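Long-range contacts in uroporphyrin-III C-methyltransferase (Thermus thermophilus, PDB 1VE2), which probably transfers methyl groups from S-adenosyl-L-methionine to uroporphyrinogen III, an early step on the tetrapyrrole pathway toward sirohaem and cobalamin: residues 26-36 with 42-53; 125-135 with 220-229. One frame throughout, in Å; residues are numbered along the deposited sequence.

Contact 1: 26-36 with 42-53; sequences LEVAEVVLHDR and VLALAKGELVPV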
loop_
_atom_site.group_PDB
_atom_site.type_symbol
_atom_site.label_atom_id
_atom_site.label_comp_id
_atom_site.label_asym_id
_atom_site.label_seq_id
_atom_site.Cartn_x
_atom_site.Cartn_y
_atom_site.Cartn_z
ATOM N N LEU A 26 -1.691 -15.907 11.991
ATOM C CA LEU A 26 -0.896 -15.815 13.213
ATOM C C LEU A 26 -1.446 -16.698 14.328
ATOM O O LEU A 26 -0.744 -16.996 15.294
ATOM C CB LEU A 26 -0.806 -14.365 13.695
ATOM C CG LEU A 26 -0.008 -13.442 12.764
ATOM C CD1 LEU A 26 0.102 -12.048 13.365
ATOM C CD2 LEU A 26 1.376 -14.039 12.543
ATOM N N GLU A 27 -2.696 -17.120 14.191
ATOM C CA GLU A 27 -3.303 -17.985 15.195
ATOM C C GLU A 27 -2.967 -19.446 14.929
ATOM O O GLU A 27 -2.673 -20.202 15.855
ATOM C CB GLU A 27 -4.821 -17.826 15.193
ATOM C CG GLU A 27 -5.288 -16.409 15.377
ATOM C CD GLU A 27 -6.788 -16.309 15.481
ATOM O OE1 GLU A 27 -7.493 -16.809 14.579
ATOM O OE2 GLU A 27 -7.264 -15.729 16.476
ATOM N N VAL A 28 -3.007 -19.835 13.660
ATOM C CA VAL A 28 -2.744 -21.215 13.275
ATOM C C VAL A 28 -1.276 -21.574 13.031
ATOM O O VAL A 28 -0.875 -22.705 13.279
ATOM C CB VAL A 28 -3.568 -21.599 12.022
ATOM C CG1 VAL A 28 -5.047 -21.332 12.272
ATOM C CG2 VAL A 28 -3.093 -20.811 10.812
ATOM N N ALA A 29 -0.471 -20.625 12.557
ATOM C CA ALA A 29 0.943 -20.903 12.293
ATOM C C ALA A 29 1.648 -21.525 13.502
ATOM O O ALA A 29 1.588 -20.993 14.611
ATOM C CB ALA A 29 1.658 -19.627 11.873
ATOM N N GLU A 30 2.325 -22.647 13.274
ATOM C CA GLU A 30 3.043 -23.365 14.331
ATOM C C GLU A 30 4.348 -22.688 14.700
ATOM O O GLU A 30 4.791 -22.755 15.843
ATOM C CB GLU A 30 3.341 -24.793 13.883
ATOM C CG GLU A 30 2.108 -25.609 13.561
ATOM C CD GLU A 30 2.452 -26.912 12.871
ATOM O OE1 GLU A 30 3.268 -27.678 13.428
ATOM O OE2 GLU A 30 1.911 -27.173 11.775
ATOM N N VAL A 31 4.972 -22.054 13.713
ATOM C CA VAL A 31 6.231 -21.354 13.913
ATOM C C VAL A 31 6.171 -20.061 13.105
ATOM O O VAL A 31 5.662 -20.049 11.984
ATOM C CB VAL A 31 7.430 -22.210 13.427
ATOM C CG1 VAL A 31 8.735 -21.451 13.637
ATOM C CG2 VAL A 31 7.465 -23.538 14.179
ATOM N N VAL A 32 6.685 -18.982 13.680
ATOM C CA VAL A 32 6.670 -17.683 13.014
ATOM C C VAL A 32 8.043 -17.026 13.045
ATOM O O VAL A 32 8.544 -16.681 14.120
ATOM C CB VAL A 32 5.661 -16.731 13.691
ATOM C CG1 VAL A 32 5.592 -15.403 12.940
ATOM C CG2 VAL A 32 4.291 -17.384 13.754
ATOM N N LEU A 33 8.656 -16.872 11.871
ATOM C CA LEU A 33 9.961 -16.224 11.771
ATOM C C LEU A 33 9.642 -14.753 11.530
ATOM O O LEU A 33 9.294 -14.356 10.416
ATOM C CB LEU A 33 10.768 -16.784 10.591
ATOM C CG LEU A 33 10.943 -18.297 10.401
ATOM C CD1 LEU A 33 12.304 -18.536 9.743
ATOM C CD2 LEU A 33 10.878 -19.042 11.713
ATOM N N HIS A 34 9.774 -13.945 12.574
ATOM C CA HIS A 34 9.424 -12.532 12.499
ATOM C C HIS A 34 10.573 -11.540 12.594
ATOM O O HIS A 34 11.543 -11.761 13.319
ATOM C CB HIS A 34 8.418 -12.214 13.609
ATOM C CG HIS A 34 9.010 -12.246 14.986
ATOM N ND1 HIS A 34 9.729 -11.193 15.509
ATOM C CD2 HIS A 34 9.010 -13.210 15.938
ATOM C CE1 HIS A 34 10.149 -11.505 16.723
ATOM N NE2 HIS A 34 9.727 -12.724 17.008
ATOM N N ASP A 35 10.437 -10.434 11.865
ATOM C CA ASP A 35 11.432 -9.367 11.890
ATOM C C ASP A 35 11.546 -8.862 13.324
ATOM O O ASP A 35 10.556 -8.828 14.055
ATOM C CB ASP A 35 10.991 -8.207 10.998
ATOM C CG ASP A 35 11.172 -8.493 9.530
ATOM O OD1 ASP A 35 10.660 -7.697 8.718
ATOM O OD2 ASP A 35 11.827 -9.494 9.186
ATOM N N ARG A 36 12.752 -8.464 13.717
ATOM C CA ARG A 36 13.004 -7.956 15.065
ATOM C C ARG A 36 12.130 -6.750 15.411
ATOM O O ARG A 36 11.640 -6.632 16.530
ATOM C CB ARG A 36 14.471 -7.527 15.210
ATOM C CG ARG A 36 15.512 -8.592 14.897
ATOM C CD ARG A 36 15.757 -9.520 16.075
ATOM N NE ARG A 36 16.898 -10.402 15.830
ATOM C CZ ARG A 36 17.383 -11.269 16.714
ATOM N NH1 ARG A 36 16.829 -11.383 17.916
ATOM N NH2 ARG A 36 18.427 -12.025 16.398
ATOM N N VAL A 42 1.426 -7.047 17.709
ATOM C CA VAL A 42 1.235 -8.008 16.633
ATOM C C VAL A 42 1.828 -9.351 17.047
ATOM O O VAL A 42 1.190 -10.393 16.895
ATOM C CB VAL A 42 1.896 -7.527 15.312
ATOM C CG1 VAL A 42 1.760 -8.591 14.244
ATOM C CG2 VAL A 42 1.240 -6.228 14.843
ATOM N N LEU A 43 3.048 -9.337 17.579
ATOM C CA LEU A 43 3.676 -10.591 17.997
ATOM C C LEU A 43 2.806 -11.305 19.044
ATOM O O LEU A 43 2.653 -12.522 19.013
ATOM C CB LEU A 43 5.078 -10.331 18.577
ATOM C CG LEU A 43 6.124 -9.765 17.605
ATOM C CD1 LEU A 43 7.439 -9.512 18.344
ATOM C CD2 LEU A 43 6.341 -10.747 16.450
ATOM N N ALA A 44 2.229 -10.534 19.958
ATOM C CA ALA A 44 1.388 -11.092 21.015
ATOM C C ALA A 44 0.219 -11.923 20.482
ATOM O O ALA A 44 -0.283 -12.809 21.173
ATOM C CB ALA A 44 0.872 -9.975 21.900
ATOM N N LEU A 45 -0.212 -11.649 19.256
ATOM C CA LEU A 45 -1.320 -12.395 18.663
ATOM C C LEU A 45 -0.902 -13.730 18.042
ATOM O O LEU A 45 -1.748 -14.551 17.680
ATOM C CB LEU A 45 -2.027 -11.531 17.622
ATOM C CG LEU A 45 -2.919 -10.458 18.249
ATOM C CD1 LEU A 45 -3.243 -9.362 17.235
ATOM C CD2 LEU A 45 -4.196 -11.130 18.763
ATOM N N ALA A 46 0.402 -13.953 17.917
ATOM C CA ALA A 46 0.886 -15.208 17.359
ATOM C C ALA A 46 0.800 -16.284 18.442
ATOM O O ALA A 46 1.317 -16.107 19.544
ATOM C CB ALA A 46 2.323 -15.050 16.887
ATOM N N LYS A 47 0.135 -17.393 18.140
ATOM C CA LYS A 47 0.004 -18.462 19.123
ATOM C C LYS A 47 0.972 -19.615 18.906
ATOM O O LYS A 47 0.883 -20.650 19.568
ATOM C CB LYS A 47 -1.440 -18.959 19.157
ATOM C CG LYS A 47 -2.359 -17.942 19.818
ATOM C CD LYS A 47 -3.798 -18.390 19.893
ATOM C CE LYS A 47 -4.613 -17.363 20.671
ATOM N NZ LYS A 47 -6.071 -17.646 20.609
ATOM N N GLY A 48 1.898 -19.429 17.971
ATOM C CA GLY A 48 2.889 -20.450 17.698
ATOM C C GLY A 48 4.220 -20.017 18.278
ATOM O O GLY A 48 4.289 -19.048 19.034
ATOM N N GLU A 49 5.283 -20.726 17.917
ATOM C CA GLU A 49 6.615 -20.402 18.412
ATOM C C GLU A 49 7.196 -19.194 17.679
ATOM O O GLU A 49 7.333 -19.209 16.452
ATOM C CB GLU A 49 7.538 -21.607 18.221
ATOM C CG GLU A 49 8.920 -21.450 18.836
ATOM C CD GLU A 49 9.925 -22.422 18.242
ATOM O OE1 GLU A 49 9.551 -23.587 17.979
ATOM O OE2 GLU A 49 11.092 -22.021 18.041
ATOM N N LEU A 50 7.538 -18.148 18.428
ATOM C CA LEU A 50 8.116 -16.948 17.828
ATOM C C LEU A 50 9.626 -17.071 17.658
ATOM O O LEU A 50 10.349 -17.348 18.616
ATOM C CB LEU A 50 7.822 -15.711 18.681
ATOM C CG LEU A 50 6.393 -15.162 18.704
ATOM C CD1 LEU A 50 6.338 -13.920 19.595
ATOM C CD2 LEU A 50 5.958 -14.815 17.287
ATOM N N VAL A 51 10.094 -16.851 16.434
ATOM C CA VAL A 51 11.519 -16.912 16.128
ATOM C C VAL A 51 11.946 -15.601 15.488
ATOM O O VAL A 51 11.658 -15.351 14.318
ATOM C CB VAL A 51 11.836 -18.061 15.147
ATOM C CG1 VAL A 51 13.296 -18.008 14.733
ATOM C CG2 VAL A 51 11.522 -19.396 15.796
ATOM N N PRO A 52 12.630 -14.736 16.248
ATOM C CA PRO A 52 13.084 -13.450 15.712
ATOM C C PRO A 52 14.219 -13.644 14.714
ATOM O O PRO A 52 15.082 -14.492 14.919
ATOM C CB PRO A 52 13.532 -12.695 16.961
ATOM C CG PRO A 52 14.027 -13.796 17.852
ATOM C CD PRO A 52 12.960 -14.856 17.680
ATOM N N VAL A 53 14.211 -12.867 13.635
ATOM C CA VAL A 53 15.257 -12.972 12.623
ATOM C C VAL A 53 15.857 -11.611 12.293
ATOM O O VAL A 53 15.331 -10.576 12.703
ATOM C CB VAL A 53 14.718 -13.607 11.319
ATOM C CG1 VAL A 53 14.236 -15.023 11.596
ATOM C CG2 VAL A 53 13.589 -12.759 10.748
HETATM O O HOH W 1 1.532 -18.483 15.392
#

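Contact 2: 125-135 with 220-229; sequences LGLPLTHRGLA and KVVGLYGELL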
loop_
_atom_site.group_PDB
_atom_site.type_symbol
_atom_site.label_atom_id
_atom_site.label_comp_id
_atom_site.label_asym_id
_atom_site.label_seq_id
_atom_site.Cartn_x
_atom_site.Cartn_y
_atom_site.Cartn_z
ATOM N N LEU A 125 -2.215 8.738 9.104
ATOM C CA LEU A 125 -2.115 10.095 9.625
ATOM C C LEU A 125 -2.994 11.045 8.823
ATOM O O LEU A 125 -2.978 12.256 9.050
ATOM C CB LEU A 125 -0.666 10.581 9.597
ATOM C CG LEU A 125 0.268 9.890 10.596
ATOM C CD1 LEU A 125 1.693 10.394 10.424
ATOM C CD2 LEU A 125 -0.223 10.150 12.006
ATOM N N GLY A 126 -3.769 10.483 7.896
ATOM C CA GLY A 126 -4.656 11.285 7.071
ATOM C C GLY A 126 -3.916 12.178 6.097
ATOM O O GLY A 126 -4.381 13.271 5.764
ATOM N N LEU A 127 -2.762 11.715 5.632
ATOM C CA LEU A 127 -1.955 12.491 4.702
ATOM C C LEU A 127 -1.974 11.877 3.298
ATOM O O LEU A 127 -1.645 10.706 3.123
ATOM C CB LEU A 127 -0.522 12.561 5.220
ATOM C CG LEU A 127 -0.397 13.054 6.666
ATOM C CD1 LEU A 127 1.062 12.974 7.082
ATOM C CD2 LEU A 127 -0.922 14.478 6.794
ATOM N N PRO A 128 -2.353 12.670 2.281
ATOM C CA PRO A 128 -2.417 12.211 0.890
ATOM C C PRO A 128 -1.076 12.305 0.157
ATOM O O PRO A 128 -0.230 13.132 0.500
ATOM C CB PRO A 128 -3.462 13.138 0.285
ATOM C CG PRO A 128 -3.129 14.452 0.952
ATOM C CD PRO A 128 -2.892 14.041 2.408
ATOM N N LEU A 129 -0.892 11.443 -0.844
ATOM C CA LEU A 129 0.322 11.420 -1.653
ATOM C C LEU A 129 0.043 12.101 -2.982
ATOM O O LEU A 129 0.955 12.431 -3.727
ATOM C CB LEU A 129 0.783 9.979 -1.903
ATOM C CG LEU A 129 1.360 9.290 -0.664
ATOM C CD1 LEU A 129 1.699 7.835 -0.983
ATOM C CD2 LEU A 129 2.599 10.050 -0.202
ATOM N N THR A 130 -1.238 12.288 -3.278
ATOM C CA THR A 130 -1.654 12.957 -4.502
ATOM C C THR A 130 -2.791 13.898 -4.141
ATOM O O THR A 130 -3.500 13.664 -3.166
ATOM C CB THR A 130 -2.150 11.954 -5.559
ATOM O OG1 THR A 130 -3.205 11.159 -5.002
ATOM C CG2 THR A 130 -1.003 11.047 -6.013
ATOM N N HIS A 131 -2.959 14.959 -4.925
ATOM C CA HIS A 131 -4.014 15.934 -4.675
ATOM C C HIS A 131 -4.146 16.838 -5.896
ATOM O O HIS A 131 -3.148 17.232 -6.495
ATOM C CB HIS A 131 -3.676 16.760 -3.429
ATOM C CG HIS A 131 -4.809 17.608 -2.940
ATOM N ND1 HIS A 131 -4.876 18.965 -3.170
ATOM C CD2 HIS A 131 -5.935 17.286 -2.260
ATOM C CE1 HIS A 131 -5.995 19.443 -2.653
ATOM N NE2 HIS A 131 -6.655 18.445 -2.097
ATOM N N ARG A 132 -5.380 17.155 -6.274
ATOM C CA ARG A 132 -5.612 18.003 -7.441
ATOM C C ARG A 132 -4.718 19.235 -7.456
ATOM O O ARG A 132 -4.663 19.983 -6.488
ATOM C CB ARG A 132 -7.080 18.429 -7.496
ATOM C CG ARG A 132 -7.575 19.092 -6.225
ATOM C CD ARG A 132 -9.090 19.214 -6.222
ATOM N NE ARG A 132 -9.588 20.038 -7.316
ATOM C CZ ARG A 132 -10.877 20.302 -7.520
ATOM N NH1 ARG A 132 -11.795 19.802 -6.701
ATOM N NH2 ARG A 132 -11.246 21.064 -8.540
ATOM N N GLY A 133 -3.996 19.425 -8.556
ATOM C CA GLY A 133 -3.124 20.581 -8.683
ATOM C C GLY A 133 -1.772 20.509 -7.997
ATOM O O GLY A 133 -0.914 21.359 -8.243
ATOM N N LEU A 134 -1.567 19.504 -7.149
ATOM C CA LEU A 134 -0.303 19.366 -6.431
ATOM C C LEU A 134 0.505 18.137 -6.850
ATOM O O LEU A 134 1.729 18.203 -6.997
ATOM C CB LEU A 134 -0.565 19.297 -4.921
ATOM C CG LEU A 134 -1.305 20.486 -4.299
ATOM C CD1 LEU A 134 -1.474 20.268 -2.798
ATOM C CD2 LEU A 134 -0.517 21.757 -4.563
ATOM N N ALA A 135 -0.181 17.015 -7.029
ATOM C CA ALA A 135 0.486 15.774 -7.412
ATOM C C ALA A 135 -0.515 14.773 -7.959
ATOM O O ALA A 135 -1.623 14.644 -7.444
ATOM C CB ALA A 135 1.209 15.176 -6.202
ATOM N N LYS A 220 5.111 18.983 -3.737
ATOM C CA LYS A 220 4.099 20.009 -3.515
ATOM C C LYS A 220 2.930 19.566 -2.635
ATOM O O LYS A 220 2.338 20.385 -1.927
ATOM C CB LYS A 220 3.553 20.509 -4.858
ATOM C CG LYS A 220 4.575 21.245 -5.717
ATOM C CD LYS A 220 3.971 21.702 -7.034
ATOM C CE LYS A 220 4.977 22.505 -7.844
ATOM N NZ LYS A 220 4.389 22.985 -9.124
ATOM N N VAL A 221 2.593 18.279 -2.662
ATOM C CA VAL A 221 1.471 17.801 -1.864
ATOM C C VAL A 221 1.740 17.905 -0.360
ATOM O O VAL A 221 0.813 18.012 0.435
ATOM C CB VAL A 221 1.111 16.328 -2.197
ATOM C CG1 VAL A 221 2.185 15.389 -1.661
ATOM C CG2 VAL A 221 -0.264 15.987 -1.618
ATOM N N VAL A 222 3.010 17.863 0.021
ATOM C CA VAL A 222 3.389 17.944 1.430
ATOM C C VAL A 222 3.020 19.314 2.016
ATOM O O VAL A 222 2.979 19.494 3.240
ATOM C CB VAL A 222 4.909 17.675 1.600
ATOM C CG1 VAL A 222 5.323 17.834 3.048
ATOM C CG2 VAL A 222 5.238 16.255 1.134
ATOM N N GLY A 223 2.722 20.270 1.140
ATOM C CA GLY A 223 2.354 21.597 1.603
ATOM C C GLY A 223 1.044 21.603 2.365
ATOM O O GLY A 223 0.730 22.557 3.071
ATOM N N LEU A 224 0.273 20.529 2.232
ATOM C CA LEU A 224 -1.013 20.420 2.917
ATOM C C LEU A 224 -0.900 19.740 4.279
ATOM O O LEU A 224 -1.853 19.741 5.060
ATOM C CB LEU A 224 -1.983 19.592 2.079
ATOM C CG LEU A 224 -2.433 20.057 0.697
ATOM C CD1 LEU A 224 -3.225 18.934 0.045
ATOM C CD2 LEU A 224 -3.274 21.316 0.819
ATOM N N TYR A 225 0.258 19.157 4.556
ATOM C CA TYR A 225 0.450 18.403 5.785
ATOM C C TYR A 225 0.259 19.144 7.100
ATOM O O TYR A 225 -0.179 18.547 8.083
ATOM C CB TYR A 225 1.811 17.709 5.739
ATOM C CG TYR A 225 1.855 16.538 4.760
ATOM C CD1 TYR A 225 0.839 16.350 3.815
ATOM C CD2 TYR A 225 2.906 15.623 4.781
ATOM C CE1 TYR A 225 0.872 15.275 2.918
ATOM C CE2 TYR A 225 2.951 14.544 3.887
ATOM C CZ TYR A 225 1.932 14.380 2.962
ATOM O OH TYR A 225 1.978 13.326 2.077
ATOM N N GLY A 226 0.573 20.436 7.124
ATOM C CA GLY A 226 0.404 21.200 8.348
ATOM C C GLY A 226 -1.047 21.249 8.781
ATOM O O GLY A 226 -1.366 21.094 9.960
ATOM N N GLU A 227 -1.939 21.447 7.821
ATOM C CA GLU A 227 -3.359 21.529 8.113
ATOM C C GLU A 227 -4.012 20.163 8.317
ATOM O O GLU A 227 -5.037 20.058 8.988
ATOM C CB GLU A 227 -4.054 22.300 6.986
ATOM C CG GLU A 227 -5.575 22.331 7.050
ATOM C CD GLU A 227 -6.178 23.251 5.999
ATOM O OE1 GLU A 227 -5.606 23.349 4.892
ATOM O OE2 GLU A 227 -7.227 23.867 6.272
ATOM N N LEU A 228 -3.410 19.114 7.765
ATOM C CA LEU A 228 -3.971 17.771 7.884
ATOM C C LEU A 228 -3.356 16.874 8.956
ATOM O O LEU A 228 -4.004 15.943 9.438
ATOM C CB LEU A 228 -3.884 17.058 6.533
ATOM C CG LEU A 228 -4.836 17.565 5.451
ATOM C CD1 LEU A 228 -4.563 16.836 4.143
ATOM C CD2 LEU A 228 -6.276 17.342 5.902
ATOM N N LEU A 229 -2.113 17.153 9.329
ATOM C CA LEU A 229 -1.411 16.341 10.316
ATOM C C LEU A 229 -2.114 16.132 11.661
ATOM O O LEU A 229 -2.200 15.003 12.147
ATOM C CB LEU A 229 -0.011 16.906 10.564
ATOM C CG LEU A 229 0.858 16.020 11.455
ATOM C CD1 LEU A 229 0.972 14.636 10.825
ATOM C CD2 LEU A 229 2.229 16.653 11.640
HETATM O O HOH W 2 -3.585 12.693 11.675
HETATM O O HOH W 3 -5.775 14.464 7.820
#

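Contact 1: 26-36 with 42-53
Val-51 N bonds Val-32 O where strands 31-34 and 49-52 pair, the two parallel strands of a beta-alpha-beta unit crossed over by helix 40-43, in the five-stranded parallel sheet of this methyltransferase. Backbone bonds alternate as parallel strands require: Glu-49 N gives to Glu-30 O, Val-32 N to Glu-49 O (2.9 Å), His-34 N to Val-51 O and Val-53 N to His-34 O. Strand 49-52 is the sheet's edge, so Pro-52, which has no N-H, costs no pairing there. Before the strands, Lys-47 N bonds Leu-26 O (3.0 Å), and a water links that oxygen to Ala-29 O. Gly-48 fits because its CA lies against Ala-29 O, where a side chain would clash.

Among the apolar contacts, branched Val-31, Leu-33 and Val-51 share the face covered by helix 64-76, with Leu-33 CD2 3.7 Å from Val-51 CB. On the other face, chi1 of 70° puts the His-34 ring between two CH-pi partners: Pro-52 CA over one face and, over the opposite one, Leu-43 CD2, 3.5 Å from the centroid. Asp-35 O, in the ring plane, helps fix the rotation, accepting from His-34 ND1 (2.9 Å, 169°), which stands above the carbonyl plane.

Contact 2: 125-135 with 220-229
Tyr-225 lies with one ring face against Leu-127, where the loop after helix 119-124 packs on the 3-10 turn and short helix that follow strand 214-218, beside the mixed sheet of the second half of the methylase fold. Leu-127 CB sits over the ring toward its rim, 4.0 Å from the centroid, while Val-222 CA covers the opposite face. At the ring's edge the phenol OH donates to Pro-128 O (2.7 Å), approaching from above the carbonyl plane. A tyrosine suits this buried place: its flat faces fill the apolar layer and its hydroxyl satisfies a loop carbonyl.

Pro-128 CD lies 4.0 Å from Tyr-225 CE1, the two side chains running antiparallel, and also touches Leu-228 CD1 at 3.7 Å. Val-221 packs CG2, anti to its backbone N, between Pro-128 O and His-131 CB. Further along, Leu-134 and Ala-135 both face His-131 in a classic beta bulge. Leu-134 CD1 leans on Leu-224, 3.6 Å from Leu-224 CD1.

At the other end Gly-126, with positive phi, closes helix 119-124 in a Schellman motif, and a water joins Gly-126 O to Leu-228 O. The second subunit adds its Met-90 on Pro-128 and its Leu-100 on His-131. Leu-224 CD1 stands over the centre of the His-131 ring, 3.7 Å from its centroid and 13° off the normal.

Contacts 1 and 2 share no secondary-structure element: they lie on opposite sides of the chain's centre, about 36 Å apart between centres, one in the parallel sheet and the other beside the mixed sheet. Both are partly buried. Contact 1 joins neighbours in sequence through a ladder of backbone bonds, side chains packing above and below the sheet. In contact 2 the segments are 85 residues apart and have no strand pairing, so side-chain packing, with one tyrosine hydroxyl bonded to a loop carbonyl, takes the place of the ladder. Each covers a histidine face with a leucine methyl. Only contact 2 is touched by the second subunit, which Glu-227 meets through a salt bridge to its Arg-104.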